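Local coordinates for protein histone acetyltransferase, ELP3 family (Methanocaldococcus infernus, PDB 6IA8) that modifies the wobble uridine of tRNA to 5-carboxymethyluridine, using acetyl-CoA, S-adenosyl-L-methionine and a [4Fe-4S] cluster, at residues V64-T69 with I138-T143; K134-I139 with C185-I190; Y151-I156 with L206-T211; K176-A181 with S494-R499. All blocks are in the same frame, centred on the assembly; numbering follows the deposited sequence.

Contact 1. Residues V64-T69 with I138-T143; sequences VVAVMT and IIMGGT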
loop_
_atom_site.group_PDB
_atom_site.type_symbol
_atom_site.label_atom_id
_atom_site.label_comp_id
_atom_site.label_asym_id
_atom_site.label_seq_id
_atom_site.Cartn_x
_atom_site.Cartn_y
_atom_site.Cartn_z
ATOM N N VAL A 64 4.551 -5.799 10.233
ATOM C CA VAL A 64 3.461 -4.838 10.091
ATOM C C VAL A 64 2.928 -4.517 11.479
ATOM O O VAL A 64 2.506 -5.417 12.212
ATOM C CB VAL A 64 2.342 -5.381 9.192
ATOM C CG1 VAL A 64 1.197 -4.390 9.175
ATOM C CG2 VAL A 64 2.863 -5.627 7.768
ATOM N N VAL A 65 2.966 -3.247 11.847
ATOM C CA VAL A 65 2.521 -2.780 13.154
ATOM C C VAL A 65 1.370 -1.826 12.877
ATOM O O VAL A 65 1.586 -0.677 12.482
ATOM C CB VAL A 65 3.646 -2.086 13.931
ATOM C CG1 VAL A 65 3.142 -1.430 15.198
ATOM C CG2 VAL A 65 4.800 -3.067 14.252
ATOM N N ALA A 66 0.148 -2.296 13.088
ATOM C CA ALA A 66 -1.056 -1.514 12.855
ATOM C C ALA A 66 -1.580 -0.996 14.186
ATOM O O ALA A 66 -1.810 -1.781 15.104
ATOM C CB ALA A 66 -2.124 -2.372 12.179
ATOM N N VAL A 67 -1.789 0.315 14.280
ATOM C CA VAL A 67 -2.218 0.949 15.523
ATOM C C VAL A 67 -3.427 1.837 15.267
ATOM O O VAL A 67 -3.651 2.318 14.156
ATOM C CB VAL A 67 -1.093 1.784 16.166
ATOM C CG1 VAL A 67 0.120 0.895 16.485
ATOM C CG2 VAL A 67 -0.699 2.904 15.272
ATOM N N MET A 68 -4.193 2.076 16.335
ATOM C CA MET A 68 -5.469 2.777 16.266
ATOM C C MET A 68 -5.377 4.130 16.961
ATOM O O MET A 68 -4.789 4.255 18.037
ATOM C CB MET A 68 -6.577 1.949 16.923
ATOM C CG MET A 68 -7.346 1.035 15.990
ATOM S SD MET A 68 -8.758 1.867 15.250
ATOM C CE MET A 68 -9.236 0.681 13.998
ATOM N N THR A 69 -5.971 5.141 16.350
ATOM C CA THR A 69 -6.038 6.469 16.936
ATOM C C THR A 69 -7.269 6.606 17.822
ATOM O O THR A 69 -8.157 5.754 17.823
ATOM C CB THR A 69 -6.057 7.535 15.844
ATOM O OG1 THR A 69 -7.153 7.288 14.966
ATOM C CG2 THR A 69 -4.758 7.493 15.057
ATOM N N ILE A 138 1.216 1.306 10.349
ATOM C CA ILE A 138 -0.056 1.585 9.691
ATOM C C ILE A 138 -0.939 2.306 10.691
ATOM O O ILE A 138 -1.247 1.751 11.753
ATOM C CB ILE A 138 -0.760 0.312 9.203
ATOM C CG1 ILE A 138 0.140 -0.486 8.259
ATOM C CG2 ILE A 138 -2.056 0.686 8.453
ATOM C CD1 ILE A 138 -0.522 -1.730 7.702
ATOM N N ILE A 139 -1.384 3.508 10.333
ATOM C CA ILE A 139 -2.246 4.327 11.182
ATOM C C ILE A 139 -3.684 4.102 10.742
ATOM O O ILE A 139 -4.088 4.521 9.653
ATOM C CB ILE A 139 -1.879 5.813 11.107
ATOM C CG1 ILE A 139 -0.372 6.015 11.338
ATOM C CG2 ILE A 139 -2.719 6.617 12.117
ATOM C CD1 ILE A 139 0.157 5.502 12.656
ATOM N N MET A 140 -4.459 3.436 11.578
ATOM C CA MET A 140 -5.822 3.064 11.236
ATOM C C MET A 140 -6.820 4.037 11.851
ATOM O O MET A 140 -6.582 4.603 12.921
ATOM C CB MET A 140 -6.120 1.649 11.720
ATOM C CG MET A 140 -5.222 0.598 11.126
ATOM S SD MET A 140 -5.668 -1.058 11.642
ATOM C CE MET A 140 -5.492 -0.930 13.414
ATOM N N GLY A 141 -7.959 4.204 11.167
ATOM C CA GLY A 141 -9.021 5.073 11.645
ATOM C C GLY A 141 -9.689 5.866 10.539
ATOM O O GLY A 141 -10.899 6.102 10.580
ATOM N N GLY A 142 -8.908 6.289 9.549
ATOM C CA GLY A 142 -9.422 7.074 8.448
ATOM C C GLY A 142 -9.606 8.545 8.732
ATOM O O GLY A 142 -9.778 9.326 7.789
ATOM N N THR A 143 -9.577 8.958 9.990
ATOM C CA THR A 143 -9.764 10.354 10.343
ATOM C C THR A 143 -8.478 11.026 10.791
ATOM O O THR A 143 -8.514 12.201 11.182
ATOM C CB THR A 143 -10.816 10.473 11.451
ATOM O OG1 THR A 143 -10.362 9.784 12.623
ATOM C CG2 THR A 143 -12.139 9.874 10.995
#
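Val-64 to Met-68 and Ile-138 to Met-140 run side by side as parallel strands, their short axes 26° apart, tied by Ile-138 N to Val-65 O (2.9 Å), Val-67 N to Ile-138 O (3.0 Å) and Met-140 N to Val-67 O (2.9 Å). Ala-66, Met-68, Ile-138 and Met-140 share one face. There chi1 (-60°) and an extended chi2 bring Met-140 SD to 3.8 Å from Ala-66 CB, and the bend at chi3 (-60°) turns CE back within 3.7 Å of Met-68 CG, the two methionines crossing at about a right angle. These are the first two strands of the parallel sheet of the radical SAM domain, and strand 63-68 is its outermost strand on this side. Cutting Met-140 back to an alanine is likely to leave Ala-66 CB without the sulfur and Met-68 CG without the methyl, opening a gap on that face. Val-67 and Ile-139 lie on the other, buried face, next to Phe-155 and Ile-156 of helix 149-164. Val-67 CG2 and Ile-139 CD1 meet at 3.8 Å with both side chains pointing the same way, whereas Thr-69, just past the strand end, crosses Ile-139 and brings CG2 to 3.7 Å from Ile-139 CG2.

Contact 2. Residues K134-I139 with C185-I190; sequences KIELII and CVALCI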
loop_
_atom_site.group_PDB
_atom_site.type_symbol
_atom_site.label_atom_id
_atom_site.label_comp_id
_atom_site.label_asym_id
_atom_site.label_seq_id
_atom_site.Cartn_x
_atom_site.Cartn_y
_atom_site.Cartn_z
ATOM N N LYS A 134 12.741 -4.243 10.751
ATOM C CA LYS A 134 12.071 -3.399 9.769
ATOM C C LYS A 134 10.573 -3.396 10.056
ATOM O O LYS A 134 9.936 -4.461 10.090
ATOM C CB LYS A 134 12.320 -3.909 8.340
ATOM C CG LYS A 134 13.756 -3.962 7.923
ATOM C CD LYS A 134 13.862 -4.340 6.432
ATOM C CE LYS A 134 15.289 -4.646 6.020
ATOM N NZ LYS A 134 15.738 -5.970 6.527
ATOM N N ILE A 135 10.000 -2.206 10.225
ATOM C CA ILE A 135 8.604 -2.072 10.618
ATOM C C ILE A 135 7.851 -1.208 9.615
ATOM O O ILE A 135 8.289 -0.104 9.278
ATOM C CB ILE A 135 8.493 -1.482 12.037
ATOM C CG1 ILE A 135 8.958 -2.533 13.081
ATOM C CG2 ILE A 135 7.049 -1.042 12.318
ATOM C CD1 ILE A 135 9.078 -1.984 14.470
ATOM N N GLU A 136 6.704 -1.695 9.170
ATOM C CA GLU A 136 5.721 -0.897 8.450
ATOM C C GLU A 136 4.666 -0.491 9.472
ATOM O O GLU A 136 3.971 -1.352 10.018
ATOM C CB GLU A 136 5.074 -1.683 7.309
ATOM C CG GLU A 136 3.860 -0.959 6.704
ATOM C CD GLU A 136 3.094 -1.796 5.657
ATOM O OE1 GLU A 136 3.312 -3.013 5.576
ATOM O OE2 GLU A 136 2.276 -1.217 4.925
ATOM N N LEU A 137 4.556 0.808 9.722
ATOM C CA LEU A 137 3.608 1.363 10.673
ATOM C C LEU A 137 2.368 1.794 9.911
ATOM O O LEU A 137 2.470 2.513 8.909
ATOM C CB LEU A 137 4.218 2.553 11.390
ATOM C CG LEU A 137 3.349 3.226 12.446
ATOM C CD1 LEU A 137 3.037 2.278 13.569
ATOM C CD2 LEU A 137 4.102 4.475 12.923
ATOM N N ILE A 138 1.216 1.306 10.349
ATOM C CA ILE A 138 -0.056 1.585 9.691
ATOM C C ILE A 138 -0.939 2.306 10.691
ATOM O O ILE A 138 -1.247 1.751 11.753
ATOM C CB ILE A 138 -0.760 0.312 9.203
ATOM C CG1 ILE A 138 0.140 -0.486 8.259
ATOM C CG2 ILE A 138 -2.056 0.686 8.453
ATOM C CD1 ILE A 138 -0.522 -1.730 7.702
ATOM N N ILE A 139 -1.384 3.508 10.333
ATOM C CA ILE A 139 -2.246 4.327 11.182
ATOM C C ILE A 139 -3.684 4.102 10.742
ATOM O O ILE A 139 -4.088 4.521 9.653
ATOM C CB ILE A 139 -1.879 5.813 11.107
ATOM C CG1 ILE A 139 -0.372 6.015 11.338
ATOM C CG2 ILE A 139 -2.719 6.617 12.117
ATOM C CD1 ILE A 139 0.157 5.502 12.656
ATOM N N CYS A 185 11.534 2.193 11.173
ATOM C CA CYS A 185 10.285 2.446 10.459
ATOM C C CYS A 185 10.607 2.604 8.976
ATOM O O CYS A 185 11.025 3.680 8.529
ATOM C CB CYS A 185 9.585 3.679 11.010
ATOM S SG CYS A 185 7.977 3.978 10.127
ATOM N N VAL A 186 10.469 1.510 8.212
ATOM C CA VAL A 186 10.802 1.560 6.791
ATOM C C VAL A 186 9.635 2.013 5.931
ATOM O O VAL A 186 9.830 2.311 4.748
ATOM C CB VAL A 186 11.313 0.202 6.272
ATOM C CG1 VAL A 186 12.578 -0.205 7.056
ATOM C CG2 VAL A 186 10.222 -0.866 6.363
ATOM N N ALA A 187 8.437 2.097 6.483
ATOM C CA ALA A 187 7.267 2.536 5.742
ATOM C C ALA A 187 6.225 2.996 6.745
ATOM O O ALA A 187 6.091 2.418 7.826
ATOM C CB ALA A 187 6.679 1.424 4.863
ATOM N N LEU A 188 5.450 3.999 6.350
ATOM C CA LEU A 188 4.398 4.547 7.199
ATOM C C LEU A 188 3.189 4.774 6.314
ATOM O O LEU A 188 3.254 5.580 5.377
ATOM C CB LEU A 188 4.829 5.857 7.848
ATOM C CG LEU A 188 3.757 6.731 8.534
ATOM C CD1 LEU A 188 3.007 5.949 9.532
ATOM C CD2 LEU A 188 4.423 7.973 9.186
ATOM N N CYS A 189 2.106 4.060 6.605
ATOM C CA CYS A 189 0.883 4.132 5.825
ATOM C C CYS A 189 -0.201 4.816 6.644
ATOM O O CYS A 189 -0.427 4.457 7.804
ATOM C CB CYS A 189 0.388 2.752 5.406
ATOM S SG CYS A 189 -1.189 2.922 4.379
ATOM N N ILE A 190 -0.860 5.799 6.042
ATOM C CA ILE A 190 -1.937 6.548 6.681
ATOM C C ILE A 190 -3.215 6.290 5.896
ATOM O O ILE A 190 -3.234 6.427 4.670
ATOM C CB ILE A 190 -1.614 8.050 6.746
ATOM C CG1 ILE A 190 -0.361 8.258 7.596
ATOM C CG2 ILE A 190 -2.787 8.837 7.397
ATOM C CD1 ILE A 190 0.047 9.673 7.701
#
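Strands 134-140 and 184-192 are neighbours in the parallel sheet of the radical SAM domain, the second and third strands across it, and a beta bulge marks where Lys-134 to Ile-139 meets Cys-185 to Ile-190. Ile-135 pairs with Cys-185, but Glu-136 pairs with Ala-187, so Val-186 is the extra residue; its backbone breaks the extended course of the strand. Val-186 N still reaches Ile-135 O at 2.9 Å, though with a bent N-H...O angle of 136°. Past the bulge the bonding becomes straighter, and Cys-189 N meets Leu-137 O at 2.8 Å. The displaced Val-186 points at the partner strand, setting CG1 3.9 Å from Lys-134 CB. Lys-134, a residue that by similarity binds acetyl-CoA, thus has its CB and CG resting against the bulge, its amine extending beyond the pair of strands. On the face of Glu-136, Ala-187 and Cys-189, the extended glutamate sets its CG beside Ala-187 CB (4.1 Å) and carries its carboxylate to a salt bridge with Arg-212 of strand 212-218, beyond strand 184-192. The opposite face is buried and apolar, with Met-163 and Cys-159 of helix 149-164 laid against it. Leu-137 and Leu-188 lie side by side there, both CG atoms anti to the backbone N (chi1 -179° and 167°). Leu-188 CD1 touches two side chains of the other strand, 3.9 Å from Leu-137 CD2 and 3.8 Å from Ile-139 CG1.

Contact 3. Residues Y151-I156 with L206-T211; sequences YQDWFI and LKLGAT. With SO4 (sulfate ion), chain F.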
loop_
_atom_site.group_PDB
_atom_site.type_symbol
_atom_site.label_atom_id
_atom_site.label_comp_id
_atom_site.label_asym_id
_atom_site.label_seq_id
_atom_site.Cartn_x
_atom_site.Cartn_y
_atom_site.Cartn_z
ATOM N N TYR A 151 -1.866 16.556 17.795
ATOM C CA TYR A 151 -2.118 15.144 18.069
ATOM C C TYR A 151 -1.396 14.242 17.080
ATOM O O TYR A 151 -0.828 13.219 17.479
ATOM C CB TYR A 151 -3.618 14.859 18.051
ATOM C CG TYR A 151 -3.950 13.400 18.255
ATOM C CD1 TYR A 151 -4.087 12.868 19.527
ATOM C CD2 TYR A 151 -4.132 12.549 17.168
ATOM C CE1 TYR A 151 -4.393 11.535 19.707
ATOM C CE2 TYR A 151 -4.444 11.210 17.350
ATOM C CZ TYR A 151 -4.571 10.709 18.613
ATOM O OH TYR A 151 -4.867 9.374 18.809
ATOM N N GLN A 152 -1.417 14.587 15.790
ATOM C CA GLN A 152 -0.744 13.756 14.795
ATOM C C GLN A 152 0.750 13.648 15.080
ATOM O O GLN A 152 1.334 12.556 15.013
ATOM C CB GLN A 152 -0.939 14.328 13.390
ATOM C CG GLN A 152 -2.374 14.534 12.933
ATOM C CD GLN A 152 -2.437 15.005 11.493
ATOM O OE1 GLN A 152 -1.708 14.509 10.646
ATOM N NE2 GLN A 152 -3.292 15.981 11.215
ATOM N N ASP A 153 1.401 14.790 15.312
ATOM C CA ASP A 153 2.839 14.788 15.561
ATOM C C ASP A 153 3.156 13.946 16.785
ATOM O O ASP A 153 4.071 13.116 16.767
ATOM C CB ASP A 153 3.354 16.217 15.739
ATOM C CG ASP A 153 3.320 17.013 14.460
ATOM O OD1 ASP A 153 2.981 16.434 13.397
ATOM O OD2 ASP A 153 3.645 18.210 14.520
ATOM N N TRP A 154 2.382 14.132 17.856
ATOM C CA TRP A 154 2.619 13.389 19.089
ATOM C C TRP A 154 2.404 11.899 18.873
ATOM O O TRP A 154 3.219 11.079 19.308
ATOM C CB TRP A 154 1.701 13.932 20.196
ATOM C CG TRP A 154 1.669 13.090 21.438
ATOM C CD1 TRP A 154 2.548 13.134 22.486
ATOM C CD2 TRP A 154 0.702 12.076 21.758
ATOM N NE1 TRP A 154 2.185 12.200 23.444
ATOM C CE2 TRP A 154 1.056 11.545 23.023
ATOM C CE3 TRP A 154 -0.434 11.575 21.103
ATOM C CZ2 TRP A 154 0.327 10.532 23.635
ATOM C CZ3 TRP A 154 -1.162 10.577 21.715
ATOM C CH2 TRP A 154 -0.769 10.055 22.969
ATOM N N PHE A 155 1.335 11.529 18.165
ATOM C CA PHE A 155 1.019 10.112 17.997
ATOM C C PHE A 155 2.131 9.391 17.248
ATOM O O PHE A 155 2.575 8.300 17.642
ATOM C CB PHE A 155 -0.307 9.967 17.257
ATOM C CG PHE A 155 -0.860 8.580 17.281
ATOM C CD1 PHE A 155 -0.433 7.637 16.371
ATOM C CD2 PHE A 155 -1.807 8.216 18.225
ATOM C CE1 PHE A 155 -0.953 6.354 16.393
ATOM C CE2 PHE A 155 -2.331 6.942 18.257
ATOM C CZ PHE A 155 -1.920 6.003 17.353
ATOM N N ILE A 156 2.596 9.991 16.154
ATOM C CA ILE A 156 3.663 9.366 15.383
ATOM C C ILE A 156 4.961 9.363 16.178
ATOM O O ILE A 156 5.719 8.382 16.153
ATOM C CB ILE A 156 3.843 10.064 14.026
ATOM C CG1 ILE A 156 2.575 9.901 13.169
ATOM C CG2 ILE A 156 5.079 9.491 13.330
ATOM C CD1 ILE A 156 2.141 8.501 12.905
ATOM N N LEU A 206 3.687 14.103 4.726
ATOM C CA LEU A 206 5.112 14.042 4.415
ATOM C C LEU A 206 5.967 14.423 5.625
ATOM O O LEU A 206 7.013 13.816 5.869
ATOM C CB LEU A 206 5.426 14.960 3.233
ATOM C CG LEU A 206 4.880 14.502 1.881
ATOM C CD1 LEU A 206 4.899 15.626 0.861
ATOM C CD2 LEU A 206 5.705 13.326 1.429
ATOM N N LYS A 207 5.556 15.443 6.382
ATOM C CA LYS A 207 6.297 15.805 7.590
ATOM C C LYS A 207 6.383 14.628 8.553
ATOM O O LYS A 207 7.404 14.429 9.220
ATOM C CB LYS A 207 5.631 17.003 8.274
ATOM C CG LYS A 207 6.506 17.677 9.347
ATOM C CD LYS A 207 5.737 18.777 10.091
ATOM C CE LYS A 207 4.883 18.203 11.212
ATOM N NZ LYS A 207 3.934 19.186 11.779
ATOM N N LEU A 208 5.309 13.854 8.659
ATOM C CA LEU A 208 5.290 12.715 9.566
ATOM C C LEU A 208 6.185 11.573 9.096
ATOM O O LEU A 208 6.477 10.671 9.884
ATOM C CB LEU A 208 3.865 12.200 9.706
ATOM C CG LEU A 208 2.826 13.136 10.297
ATOM C CD1 LEU A 208 1.432 12.570 10.204
ATOM C CD2 LEU A 208 3.167 13.474 11.749
ATOM N N GLY A 209 6.583 11.555 7.829
ATOM C CA GLY A 209 7.335 10.447 7.277
ATOM C C GLY A 209 6.512 9.441 6.504
ATOM O O GLY A 209 6.982 8.315 6.283
ATOM N N ALA A 210 5.301 9.803 6.099
ATOM C CA ALA A 210 4.446 8.867 5.378
ATOM C C ALA A 210 5.069 8.486 4.050
ATOM O O ALA A 210 5.696 9.311 3.386
ATOM C CB ALA A 210 3.056 9.472 5.133
ATOM N N THR A 211 4.869 7.233 3.651
ATOM C CA THR A 211 5.267 6.748 2.349
ATOM C C THR A 211 4.101 6.214 1.554
ATOM O O THR A 211 4.255 6.030 0.341
ATOM C CB THR A 211 6.315 5.631 2.497
ATOM O OG1 THR A 211 5.808 4.602 3.362
ATOM C CG2 THR A 211 7.617 6.210 3.130
HETATM S S SO4 F . 5.585 12.588 25.729
HETATM O O1 SO4 F . 5.918 13.421 24.573
HETATM O O2 SO4 F . 6.328 11.333 25.650
HETATM O O3 SO4 F . 5.945 13.296 26.952
HETATM O O4 SO4 F . 4.149 12.288 25.758
#
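With CG anti to its carbonyl carbon (chi1 -69°), Asp-153 leans its carboxylate from helix 149-164 toward the end of helix 199-208, where Lys-207, bent at chi3 (83°), swings its amine round to meet it. Both are outer helices of the radical SAM domain, one following strand 134-140 and the other strand 184-192 of its parallel sheet, as in the beta-alpha units of a TIM-barrel-like fold. Lys-207 NZ approaches Asp-153 OD2 at 2.9 Å on the syn side, with a weak bond (3.3 Å) to Asp-153 OD1. Gln-204 joins this polar group, its NE2 donating to Asp-153 OD1 and its OE1 accepting from Lys-207 NZ. An asparagine in place of Asp-153 would probably leave the Lys-207 ammonium without its charged mate and weaken the tie between the helices. Next to the salt bridge Leu-208 points its isobutyl group at helix 149-164, crossing Ile-156 at about a right angle with CD2 3.9 Å from Ile-156 CG1. Its other methyl, CD1, lies 3.7 Å from OE1 of Gln-152, whose NE2 is bonded to the carbonyl of Arg-147. Leu-171 of helix 171-178 touches this apolar patch. After Leu-208 the helix ends in a Schellman motif at Gly-209. Elsewhere on helix 149-164, a sulfate ion, probably from the crystallisation solution and also bonded by Lys-157, takes a hydrogen bond at the indole edge, Trp-154 NE1 to O4, 3.0 Å.

Contact 4. Residues K176-A181 with S494-R499; sequences KINETA and SGIGVR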
loop_
_atom_site.group_PDB
_atom_site.type_symbol
_atom_site.label_atom_id
_atom_site.label_comp_id
_atom_site.label_asym_id
_atom_site.label_seq_id
_atom_site.Cartn_x
_atom_site.Cartn_y
_atom_site.Cartn_z
ATOM N N LYS A 176 14.900 11.176 13.615
ATOM C CA LYS A 176 16.342 11.100 13.417
ATOM C C LYS A 176 16.907 9.896 14.142
ATOM O O LYS A 176 17.722 9.148 13.590
ATOM C CB LYS A 176 17.003 12.386 13.909
ATOM C CG LYS A 176 18.498 12.451 13.709
ATOM N N ILE A 177 16.474 9.689 15.388
ATOM C CA ILE A 177 16.928 8.529 16.144
ATOM C C ILE A 177 16.565 7.243 15.412
ATOM O O ILE A 177 17.362 6.298 15.351
ATOM C CB ILE A 177 16.329 8.549 17.560
ATOM C CG1 ILE A 177 16.892 9.730 18.356
ATOM C CG2 ILE A 177 16.579 7.199 18.243
ATOM C CD1 ILE A 177 16.151 9.994 19.665
ATOM N N ASN A 178 15.346 7.177 14.861
ATOM C CA ASN A 178 14.871 5.940 14.248
ATOM C C ASN A 178 15.678 5.559 13.008
ATOM O O ASN A 178 15.704 4.384 12.635
ATOM C CB ASN A 178 13.387 6.067 13.888
ATOM C CG ASN A 178 12.795 4.767 13.437
ATOM O OD1 ASN A 178 12.555 4.559 12.274
ATOM N ND2 ASN A 178 12.569 3.879 14.367
ATOM N N GLU A 179 16.369 6.514 12.379
ATOM C CA GLU A 179 17.114 6.209 11.160
ATOM C C GLU A 179 18.148 5.122 11.386
ATOM O O GLU A 179 18.515 4.431 10.427
ATOM C CB GLU A 179 17.807 7.465 10.607
ATOM C CG GLU A 179 16.843 8.532 10.147
ATOM C CD GLU A 179 17.505 9.728 9.548
ATOM O OE1 GLU A 179 18.705 9.631 9.318
ATOM O OE2 GLU A 179 16.824 10.747 9.301
ATOM N N THR A 180 18.635 4.963 12.637
ATOM C CA THR A 180 19.638 3.955 12.966
ATOM C C THR A 180 19.225 3.076 14.147
ATOM O O THR A 180 20.085 2.445 14.785
ATOM C CB THR A 180 20.985 4.617 13.266
ATOM O OG1 THR A 180 20.829 5.535 14.345
ATOM C CG2 THR A 180 21.513 5.388 12.073
ATOM N N ALA A 181 17.930 3.001 14.440
ATOM C CA ALA A 181 17.457 2.246 15.588
ATOM C C ALA A 181 17.454 0.738 15.307
ATOM O O ALA A 181 17.667 0.278 14.181
ATOM C CB ALA A 181 16.051 2.707 15.982
ATOM N N SER A 494 11.297 8.078 0.736
ATOM C CA SER A 494 12.014 7.107 1.547
ATOM C C SER A 494 11.353 7.001 2.906
ATOM O O SER A 494 11.039 8.024 3.519
ATOM C CB SER A 494 13.480 7.536 1.734
ATOM O OG SER A 494 14.176 6.713 2.664
ATOM N N GLY A 495 11.194 5.780 3.402
ATOM C CA GLY A 495 10.844 5.613 4.797
ATOM C C GLY A 495 11.930 6.181 5.694
ATOM O O GLY A 495 13.103 6.282 5.308
ATOM N N ILE A 496 11.524 6.575 6.903
ATOM C CA ILE A 496 12.478 7.131 7.860
ATOM C C ILE A 496 13.668 6.192 8.021
ATOM O O ILE A 496 14.828 6.622 7.999
ATOM C CB ILE A 496 11.780 7.404 9.204
ATOM C CG1 ILE A 496 10.681 8.457 9.006
ATOM C CG2 ILE A 496 12.790 7.825 10.252
ATOM C CD1 ILE A 496 9.598 8.442 10.099
ATOM N N GLY A 497 13.399 4.890 8.183
ATOM C CA GLY A 497 14.444 3.924 8.431
ATOM C C GLY A 497 15.173 3.427 7.205
ATOM O O GLY A 497 16.019 2.538 7.317
ATOM N N VAL A 498 14.885 3.992 6.039
ATOM C CA VAL A 498 15.549 3.623 4.791
ATOM C C VAL A 498 16.453 4.739 4.268
ATOM O O VAL A 498 17.176 4.529 3.277
ATOM C CB VAL A 498 14.516 3.240 3.706
ATOM C CG1 VAL A 498 15.201 2.565 2.515
ATOM C CG2 VAL A 498 13.424 2.369 4.262
ATOM N N ARG A 499 16.419 5.923 4.876
ATOM C CA ARG A 499 17.208 7.037 4.369
ATOM C C ARG A 499 18.674 6.648 4.256
ATOM O O ARG A 499 19.352 7.020 3.291
ATOM C CB ARG A 499 17.016 8.247 5.289
ATOM C CG ARG A 499 15.574 8.793 5.241
ATOM C CD ARG A 499 15.327 9.895 6.266
ATOM N NE ARG A 499 13.995 10.473 6.120
ATOM C CZ ARG A 499 13.361 11.158 7.068
ATOM N NH1 ARG A 499 13.933 11.354 8.247
ATOM N NH2 ARG A 499 12.144 11.638 6.839
HETATM O O HOH W 1 17.730 5.316 7.774
#
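Glu-179 lays its side chain across Ile-496, with CG 3.5 Å from the Ile-496 carbonyl O, and runs on extended to the guanidinium of Arg-499. This joins the two domains: Lys-176 to Ala-181 finishes helix 171-178 of the radical SAM domain and turns through a type I beta turn from Asn-178 to Ala-181, while Ser-494 to Arg-499 is the loop leading into helix 499-504 of the GNAT acetyltransferase domain, which opens with Arg-499. Arg-499 NH1 donates to Glu-179 OE2 at 3.1 Å and 160°. The carboxylate oxygen sits at the guanidinium edge, in its plane, but is met on its anti side, 25° out of the carboxylate plane, and the two flat groups stand 86° apart. Glu-179 OE1 is taken by a second arginine, Arg-503, so the buried carboxylate is gripped by two positive charges from the acetyltransferase side. Such pairing would be expected to favour its ionised form. Asn-178 crosses Ile-496 at about a right angle, its OD1 3.8 Å from Ile-496 CG2, although that oxygen is chiefly engaged by the backbone N of Cys-185. A water spans the seam, donating to Glu-179 O at 2.9 Å and to Ile-496 O at 3.2 Å.

Overall arrangement
From the N terminus, strand 63-68 meets strand 134-140 in contact 1, closing a loop that includes helix 114-127. The second strand then serves contact 2 as well, the two contacts sharing Ile-138 and Ile-139. Contact 2 closes on strand 184-192 only after the chain has passed through helices 149-164 and 171-178, so it crosses contact 3, which joins helix 149-164 to the end of helix 199-208, and contact 4, which starts on helix 171-178. Contacts 3 and 4 also cross. Contacts 1 to 3 thus tie sheet and helices within the radical SAM domain. Contact 4, spanning over 300 residues, brings the acetyltransferase domain against it, where Cys-185 O of contact 2 probably bonds Gly-497 N.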